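Local coordinates for protein ebony (Drosophila melanogaster, PDB 6DYM) that probably condenses beta-alanine with amines such as dopamine and histamine as a nonribosomal peptide synthetase, this piece being its C-terminal condensation domain, at residues L112-M125 and V147-T161. Residues are numbered along the deposited sequence; the frame is centred on the assembly and turned at random.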
loop_
_atom_site.group_PDB
_atom_site.type_symbol
_atom_site.label_atom_id
_atom_site.label_comp_id
_atom_site.label_asym_id
_atom_site.label_seq_id
_atom_site.Cartn_x
_atom_site.Cartn_y
_atom_site.Cartn_z
ATOM N N LEU A 112 4.108 -16.861 -8.353
ATOM C CA LEU A 112 4.770 -15.716 -8.960
ATOM C C LEU A 112 6.250 -16.006 -9.188
ATOM O O LEU A 112 6.816 -16.916 -8.574
ATOM C CB LEU A 112 4.595 -14.481 -8.066
ATOM C CG LEU A 112 3.138 -14.046 -7.880
ATOM C CD1 LEU A 112 3.058 -12.734 -7.107
ATOM C CD2 LEU A 112 2.435 -13.926 -9.225
ATOM N N PRO A 113 6.913 -15.249 -10.071
ATOM C CA PRO A 113 8.304 -15.571 -10.425
ATOM C C PRO A 113 9.236 -15.556 -9.223
ATOM O O PRO A 113 9.130 -14.710 -8.332
ATOM C CB PRO A 113 8.677 -14.475 -11.431
ATOM C CG PRO A 113 7.383 -14.014 -11.989
ATOM C CD PRO A 113 6.398 -14.117 -10.866
ATOM N N LYS A 114 10.166 -16.508 -9.216
ATOM C CA LYS A 114 11.160 -16.613 -8.165
ATOM C C LYS A 114 12.328 -15.674 -8.440
ATOM O O LYS A 114 12.586 -15.274 -9.579
ATOM C CB LYS A 114 11.672 -18.051 -8.040
ATOM C CG LYS A 114 10.601 -19.081 -7.721
ATOM C CD LYS A 114 10.222 -19.047 -6.246
ATOM C CE LYS A 114 9.735 -20.411 -5.768
ATOM N NZ LYS A 114 8.361 -20.722 -6.253
ATOM N N GLY A 115 13.033 -15.320 -7.375
ATOM C CA GLY A 115 14.240 -14.535 -7.496
ATOM C C GLY A 115 14.018 -13.068 -7.166
ATOM O O GLY A 115 12.891 -12.568 -7.102
ATOM N N LEU A 116 15.127 -12.372 -6.949
ATOM C CA LEU A 116 15.089 -10.950 -6.663
ATOM C C LEU A 116 14.797 -10.169 -7.941
ATOM O O LEU A 116 14.971 -10.664 -9.058
ATOM C CB LEU A 116 16.413 -10.490 -6.045
ATOM C CG LEU A 116 16.603 -10.605 -4.524
ATOM C CD1 LEU A 116 15.990 -11.881 -3.953
ATOM C CD2 LEU A 116 18.082 -10.525 -4.162
ATOM N N ASN A 117 14.328 -8.935 -7.760
ATOM C CA ASN A 117 14.064 -8.017 -8.866
ATOM C C ASN A 117 12.989 -8.562 -9.804
ATOM O O ASN A 117 13.000 -8.290 -11.007
ATOM C CB ASN A 117 15.350 -7.707 -9.642
ATOM C CG ASN A 117 15.229 -6.468 -10.503
ATOM O OD1 ASN A 117 15.817 -5.438 -10.188
ATOM N ND2 ASN A 117 14.459 -6.555 -11.583
ATOM N N GLN A 118 12.057 -9.343 -9.264
ATOM C CA GLN A 118 10.957 -9.905 -10.035
ATOM C C GLN A 118 9.613 -9.303 -9.654
ATOM O O GLN A 118 8.842 -8.896 -10.526
ATOM C CB GLN A 118 10.904 -11.430 -9.848
ATOM C CG GLN A 118 12.132 -12.173 -10.357
ATOM C CD GLN A 118 12.117 -12.371 -11.858
ATOM O OE1 GLN A 118 11.237 -11.863 -12.556
ATOM N NE2 GLN A 118 13.094 -13.115 -12.366
ATOM N N ILE A 119 9.313 -9.237 -8.366
ATOM C CA ILE A 119 8.006 -8.821 -7.878
ATOM C C ILE A 119 8.160 -7.457 -7.220
ATOM O O ILE A 119 8.789 -7.335 -6.161
ATOM C CB ILE A 119 7.425 -9.846 -6.898
ATOM C CG1 ILE A 119 7.496 -11.256 -7.492
ATOM C CG2 ILE A 119 6.006 -9.489 -6.552
ATOM C CD1 ILE A 119 7.023 -12.326 -6.536
ATOM N N LEU A 120 7.579 -6.430 -7.839
ATOM C CA LEU A 120 7.500 -5.109 -7.231
ATOM C C LEU A 120 6.250 -5.045 -6.361
ATOM O O LEU A 120 5.125 -5.111 -6.871
ATOM C CB LEU A 120 7.475 -4.012 -8.295
ATOM C CG LEU A 120 7.509 -2.611 -7.690
ATOM C CD1 LEU A 120 8.839 -2.376 -6.969
ATOM C CD2 LEU A 120 7.263 -1.543 -8.749
ATOM N N HIS A 121 6.447 -4.909 -5.054
ATOM C CA HIS A 121 5.353 -4.904 -4.089
ATOM C C HIS A 121 4.944 -3.460 -3.831
ATOM O O HIS A 121 5.700 -2.694 -3.227
ATOM C CB HIS A 121 5.762 -5.594 -2.790
ATOM C CG HIS A 121 4.649 -5.711 -1.795
ATOM N ND1 HIS A 121 4.870 -5.852 -0.441
ATOM C CD2 HIS A 121 3.304 -5.700 -1.957
ATOM C CE1 HIS A 121 3.709 -5.929 0.187
ATOM N NE2 HIS A 121 2.743 -5.840 -0.709
ATOM N N SER A 122 3.759 -3.089 -4.308
ATOM C CA SER A 122 3.163 -1.794 -3.979
ATOM C C SER A 122 2.510 -1.943 -2.615
ATOM O O SER A 122 1.413 -2.494 -2.498
ATOM C CB SER A 122 2.153 -1.372 -5.038
ATOM O OG SER A 122 1.554 -0.131 -4.695
ATOM N N PHE A 123 3.183 -1.480 -1.567
ATOM C CA PHE A 123 2.704 -1.808 -0.235
ATOM C C PHE A 123 2.016 -0.652 0.476
ATOM O O PHE A 123 1.184 -0.908 1.350
ATOM C CB PHE A 123 3.848 -2.391 0.613
ATOM C CG PHE A 123 4.732 -1.373 1.271
ATOM C CD1 PHE A 123 4.510 -0.987 2.582
ATOM C CD2 PHE A 123 5.824 -0.856 0.605
ATOM C CE1 PHE A 123 5.331 -0.065 3.205
ATOM C CE2 PHE A 123 6.657 0.066 1.224
ATOM C CZ PHE A 123 6.405 0.462 2.525
ATOM N N MET A 124 2.295 0.599 0.106
ATOM C CA MET A 124 1.518 1.729 0.600
ATOM C C MET A 124 1.340 2.759 -0.504
ATOM O O MET A 124 2.265 3.024 -1.280
ATOM C CB MET A 124 2.163 2.399 1.826
ATOM C CG MET A 124 2.258 1.507 3.053
ATOM S SD MET A 124 2.512 2.396 4.603
ATOM C CE MET A 124 2.678 1.032 5.752
ATOM N N MET A 125 0.136 3.321 -0.571
ATOM C CA MET A 125 -0.185 4.445 -1.440
ATOM C C MET A 125 -1.086 5.382 -0.654
ATOM O O MET A 125 -2.028 4.925 0.001
ATOM C CB MET A 125 -0.884 3.980 -2.722
ATOM C CG MET A 125 -0.527 4.774 -3.963
ATOM S SD MET A 125 -1.223 4.066 -5.476
ATOM C CE MET A 125 0.231 3.390 -6.275
ATOM N N VAL A 147 3.897 3.959 -10.961
ATOM C CA VAL A 147 4.363 2.682 -10.426
ATOM C C VAL A 147 4.659 1.715 -11.568
ATOM O O VAL A 147 5.682 1.016 -11.563
ATOM C CB VAL A 147 3.338 2.106 -9.432
ATOM C CG1 VAL A 147 3.700 0.674 -9.065
ATOM C CG2 VAL A 147 3.284 2.964 -8.178
ATOM N N LEU A 148 3.786 1.685 -12.577
ATOM C CA LEU A 148 4.043 0.876 -13.766
ATOM C C LEU A 148 5.367 1.262 -14.415
ATOM O O LEU A 148 6.159 0.391 -14.790
ATOM C CB LEU A 148 2.885 1.026 -14.759
ATOM C CG LEU A 148 1.546 0.391 -14.353
ATOM C CD1 LEU A 148 0.361 0.927 -15.160
ATOM C CD2 LEU A 148 1.611 -1.131 -14.436
ATOM N N ARG A 149 5.631 2.566 -14.535
ATOM C CA ARG A 149 6.864 3.030 -15.166
ATOM C C ARG A 149 8.093 2.594 -14.380
ATOM O O ARG A 149 9.104 2.187 -14.968
ATOM C CB ARG A 149 6.838 4.553 -15.301
ATOM C CG ARG A 149 7.753 5.102 -16.379
ATOM C CD ARG A 149 8.036 6.582 -16.162
ATOM N NE ARG A 149 8.695 6.822 -14.882
ATOM C CZ ARG A 149 9.997 6.662 -14.675
ATOM N NH1 ARG A 149 10.780 6.262 -15.668
ATOM N NH2 ARG A 149 10.515 6.900 -13.476
ATOM N N VAL A 150 8.039 2.698 -13.051
ATOM C CA VAL A 150 9.166 2.266 -12.230
ATOM C C VAL A 150 9.411 0.775 -12.420
ATOM O O VAL A 150 10.557 0.331 -12.560
ATOM C CB VAL A 150 8.914 2.629 -10.754
ATOM C CG1 VAL A 150 9.954 1.972 -9.838
ATOM C CG2 VAL A 150 8.905 4.145 -10.580
ATOM N N ALA A 151 8.335 -0.013 -12.474
ATOM C CA ALA A 151 8.462 -1.457 -12.635
ATOM C C ALA A 151 9.230 -1.817 -13.906
ATOM O O ALA A 151 10.172 -2.619 -13.864
ATOM C CB ALA A 151 7.075 -2.098 -12.634
ATOM N N ARG A 152 8.836 -1.242 -15.052
ATOM C CA ARG A 152 9.532 -1.545 -16.305
ATOM C C ARG A 152 10.965 -1.032 -16.275
ATOM O O ARG A 152 11.902 -1.747 -16.650
ATOM C CB ARG A 152 8.808 -0.935 -17.511
ATOM C CG ARG A 152 7.319 -0.723 -17.385
ATOM C CD ARG A 152 6.691 -0.450 -18.751
ATOM N NE ARG A 152 7.118 0.837 -19.308
ATOM C CZ ARG A 152 6.500 1.997 -19.092
ATOM N NH1 ARG A 152 5.416 2.042 -18.329
ATOM N NH2 ARG A 152 6.963 3.115 -19.639
ATOM N N GLU A 153 11.149 0.219 -15.851
ATOM C CA GLU A 153 12.467 0.838 -15.917
ATOM C C GLU A 153 13.453 0.144 -14.983
ATOM O O GLU A 153 14.653 0.069 -15.275
ATOM C CB GLU A 153 12.335 2.332 -15.606
ATOM C CG GLU A 153 13.533 2.978 -14.941
ATOM C CD GLU A 153 13.203 4.350 -14.372
ATOM O OE1 GLU A 153 12.803 5.235 -15.160
ATOM O OE2 GLU A 153 13.336 4.543 -13.142
ATOM N N LYS A 154 12.967 -0.385 -13.865
ATOM C CA LYS A 154 13.790 -1.157 -12.946
ATOM C C LYS A 154 13.813 -2.644 -13.281
ATOM O O LYS A 154 14.409 -3.424 -12.533
ATOM C CB LYS A 154 13.310 -0.953 -11.506
ATOM C CG LYS A 154 13.382 0.493 -11.030
ATOM C CD LYS A 154 14.746 0.802 -10.443
ATOM C CE LYS A 154 14.828 2.241 -9.949
ATOM N NZ LYS A 154 16.143 2.511 -9.305
ATOM N N GLN A 155 13.163 -3.053 -14.376
ATOM C CA GLN A 155 13.255 -4.417 -14.910
ATOM C C GLN A 155 12.581 -5.445 -14.000
ATOM O O GLN A 155 13.041 -6.581 -13.886
ATOM C CB GLN A 155 14.710 -4.821 -15.180
ATOM C CG GLN A 155 15.464 -3.890 -16.122
ATOM C CD GLN A 155 16.822 -4.445 -16.522
ATOM O OE1 GLN A 155 17.077 -5.643 -16.394
ATOM N NE2 GLN A 155 17.697 -3.575 -17.014
ATOM N N PHE A 156 11.481 -5.060 -13.360
ATOM C CA PHE A 156 10.693 -6.037 -12.627
ATOM C C PHE A 156 9.768 -6.782 -13.583
ATOM O O PHE A 156 9.473 -6.322 -14.688
ATOM C CB PHE A 156 9.886 -5.364 -11.516
ATOM C CG PHE A 156 10.694 -5.050 -10.287
ATOM C CD1 PHE A 156 11.520 -3.937 -10.249
ATOM C CD2 PHE A 156 10.632 -5.874 -9.173
ATOM C CE1 PHE A 156 12.268 -3.645 -9.119
ATOM C CE2 PHE A 156 11.381 -5.587 -8.038
ATOM C CZ PHE A 156 12.200 -4.470 -8.013
ATOM N N ALA A 157 9.321 -7.963 -13.149
ATOM C CA ALA A 157 8.411 -8.751 -13.973
ATOM C C ALA A 157 6.963 -8.311 -13.808
ATOM O O ALA A 157 6.180 -8.397 -14.763
ATOM C CB ALA A 157 8.546 -10.239 -13.640
ATOM N N GLY A 158 6.585 -7.848 -12.623
ATOM C CA GLY A 158 5.223 -7.381 -12.442
ATOM C C GLY A 158 5.056 -6.656 -11.127
ATOM O O GLY A 158 5.985 -6.552 -10.321
ATOM N N ILE A 159 3.836 -6.161 -10.922
ATOM C CA ILE A 159 3.460 -5.404 -9.734
ATOM C C ILE A 159 2.444 -6.211 -8.936
ATOM O O ILE A 159 1.477 -6.744 -9.495
ATOM C CB ILE A 159 2.892 -4.022 -10.112
ATOM C CG1 ILE A 159 3.948 -3.207 -10.864
ATOM C CG2 ILE A 159 2.420 -3.283 -8.872
ATOM C CD1 ILE A 159 3.411 -1.964 -11.499
ATOM N N PHE A 160 2.643 -6.258 -7.621
ATOM C CA PHE A 160 1.912 -7.130 -6.711
ATOM C C PHE A 160 1.386 -6.293 -5.555
ATOM O O PHE A 160 2.146 -5.529 -4.953
ATOM C CB PHE A 160 2.857 -8.229 -6.214
ATOM C CG PHE A 160 2.213 -9.294 -5.385
ATOM C CD1 PHE A 160 1.189 -10.070 -5.895
ATOM C CD2 PHE A 160 2.682 -9.564 -4.104
ATOM C CE1 PHE A 160 0.620 -11.079 -5.129
ATOM C CE2 PHE A 160 2.119 -10.566 -3.337
ATOM C CZ PHE A 160 1.082 -11.323 -3.853
ATOM N N THR A 161 0.094 -6.420 -5.249
ATOM C CA THR A 161 -0.480 -5.645 -4.154
ATOM C C THR A 161 -1.790 -6.278 -3.696
ATOM O O THR A 161 -2.467 -6.964 -4.469
ATOM C CB THR A 161 -0.708 -4.179 -4.564
ATOM O OG1 THR A 161 -1.237 -3.441 -3.456
ATOM C CG2 THR A 161 -1.670 -4.080 -5.743
HETATM O O HOH W 1 12.253 -9.417 -14.337
HETATM O O HOH W 2 -0.218 -4.195 -1.228
#
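Leu120 and Phe156 form the dense middle of a right-handed beta-alpha-beta crossover, in which strand 119-127 runs parallel to strand 158-163 and helix 133-153 links them. The seven-stranded order and the bulge at Phe123 and Met124, opposite Leu77, match the GNAT acetyltransferase fold. With CG anti to its backbone N (chi1 -175°), Leu120 sends CD1 over the centre of the Phe156 ring, 4.1 Å from CZ, and CD2 onto Ala151 CB at 3.9 Å. The side-chain amide of Asn117 stacks on the opposite ring face, planes 18° apart, while its ND2 donates to Lys154 O at 3.3 Å, fastening the loop to the end of the helix, where Gln155 closes a Schellman motif. An alanine in place of Phe156 would probably open a gap between Leu120 and Asn117 and let the Asn117 amide turn more freely. Where the strands begin to pair, Gln118 O accepts two bonds, from Ala157 N at 2.8 Å and, at a longer 3.3 Å, from Gly158 N; backbone bonds through Leu120 and Ser122 continue the parallel pairing. The other sheet face is also tight: Leu112 CD1 sits over the Phe160 ring, 3.5 Å from CD1, and Ile119 CG2 packs on Phe160 CB, with Trp210 of strand 205-212 adding cover. Towards solvent the contact is looser. Around the exposed Gln155, a water bridges its carbonyl O to Gln118 OE1. His121, paired with Phe160 in the sheet, bonds Glu84 through ND1, and Phe160 O meets the edge of the His121 ring, in its plane, 3.2 Å from CD2.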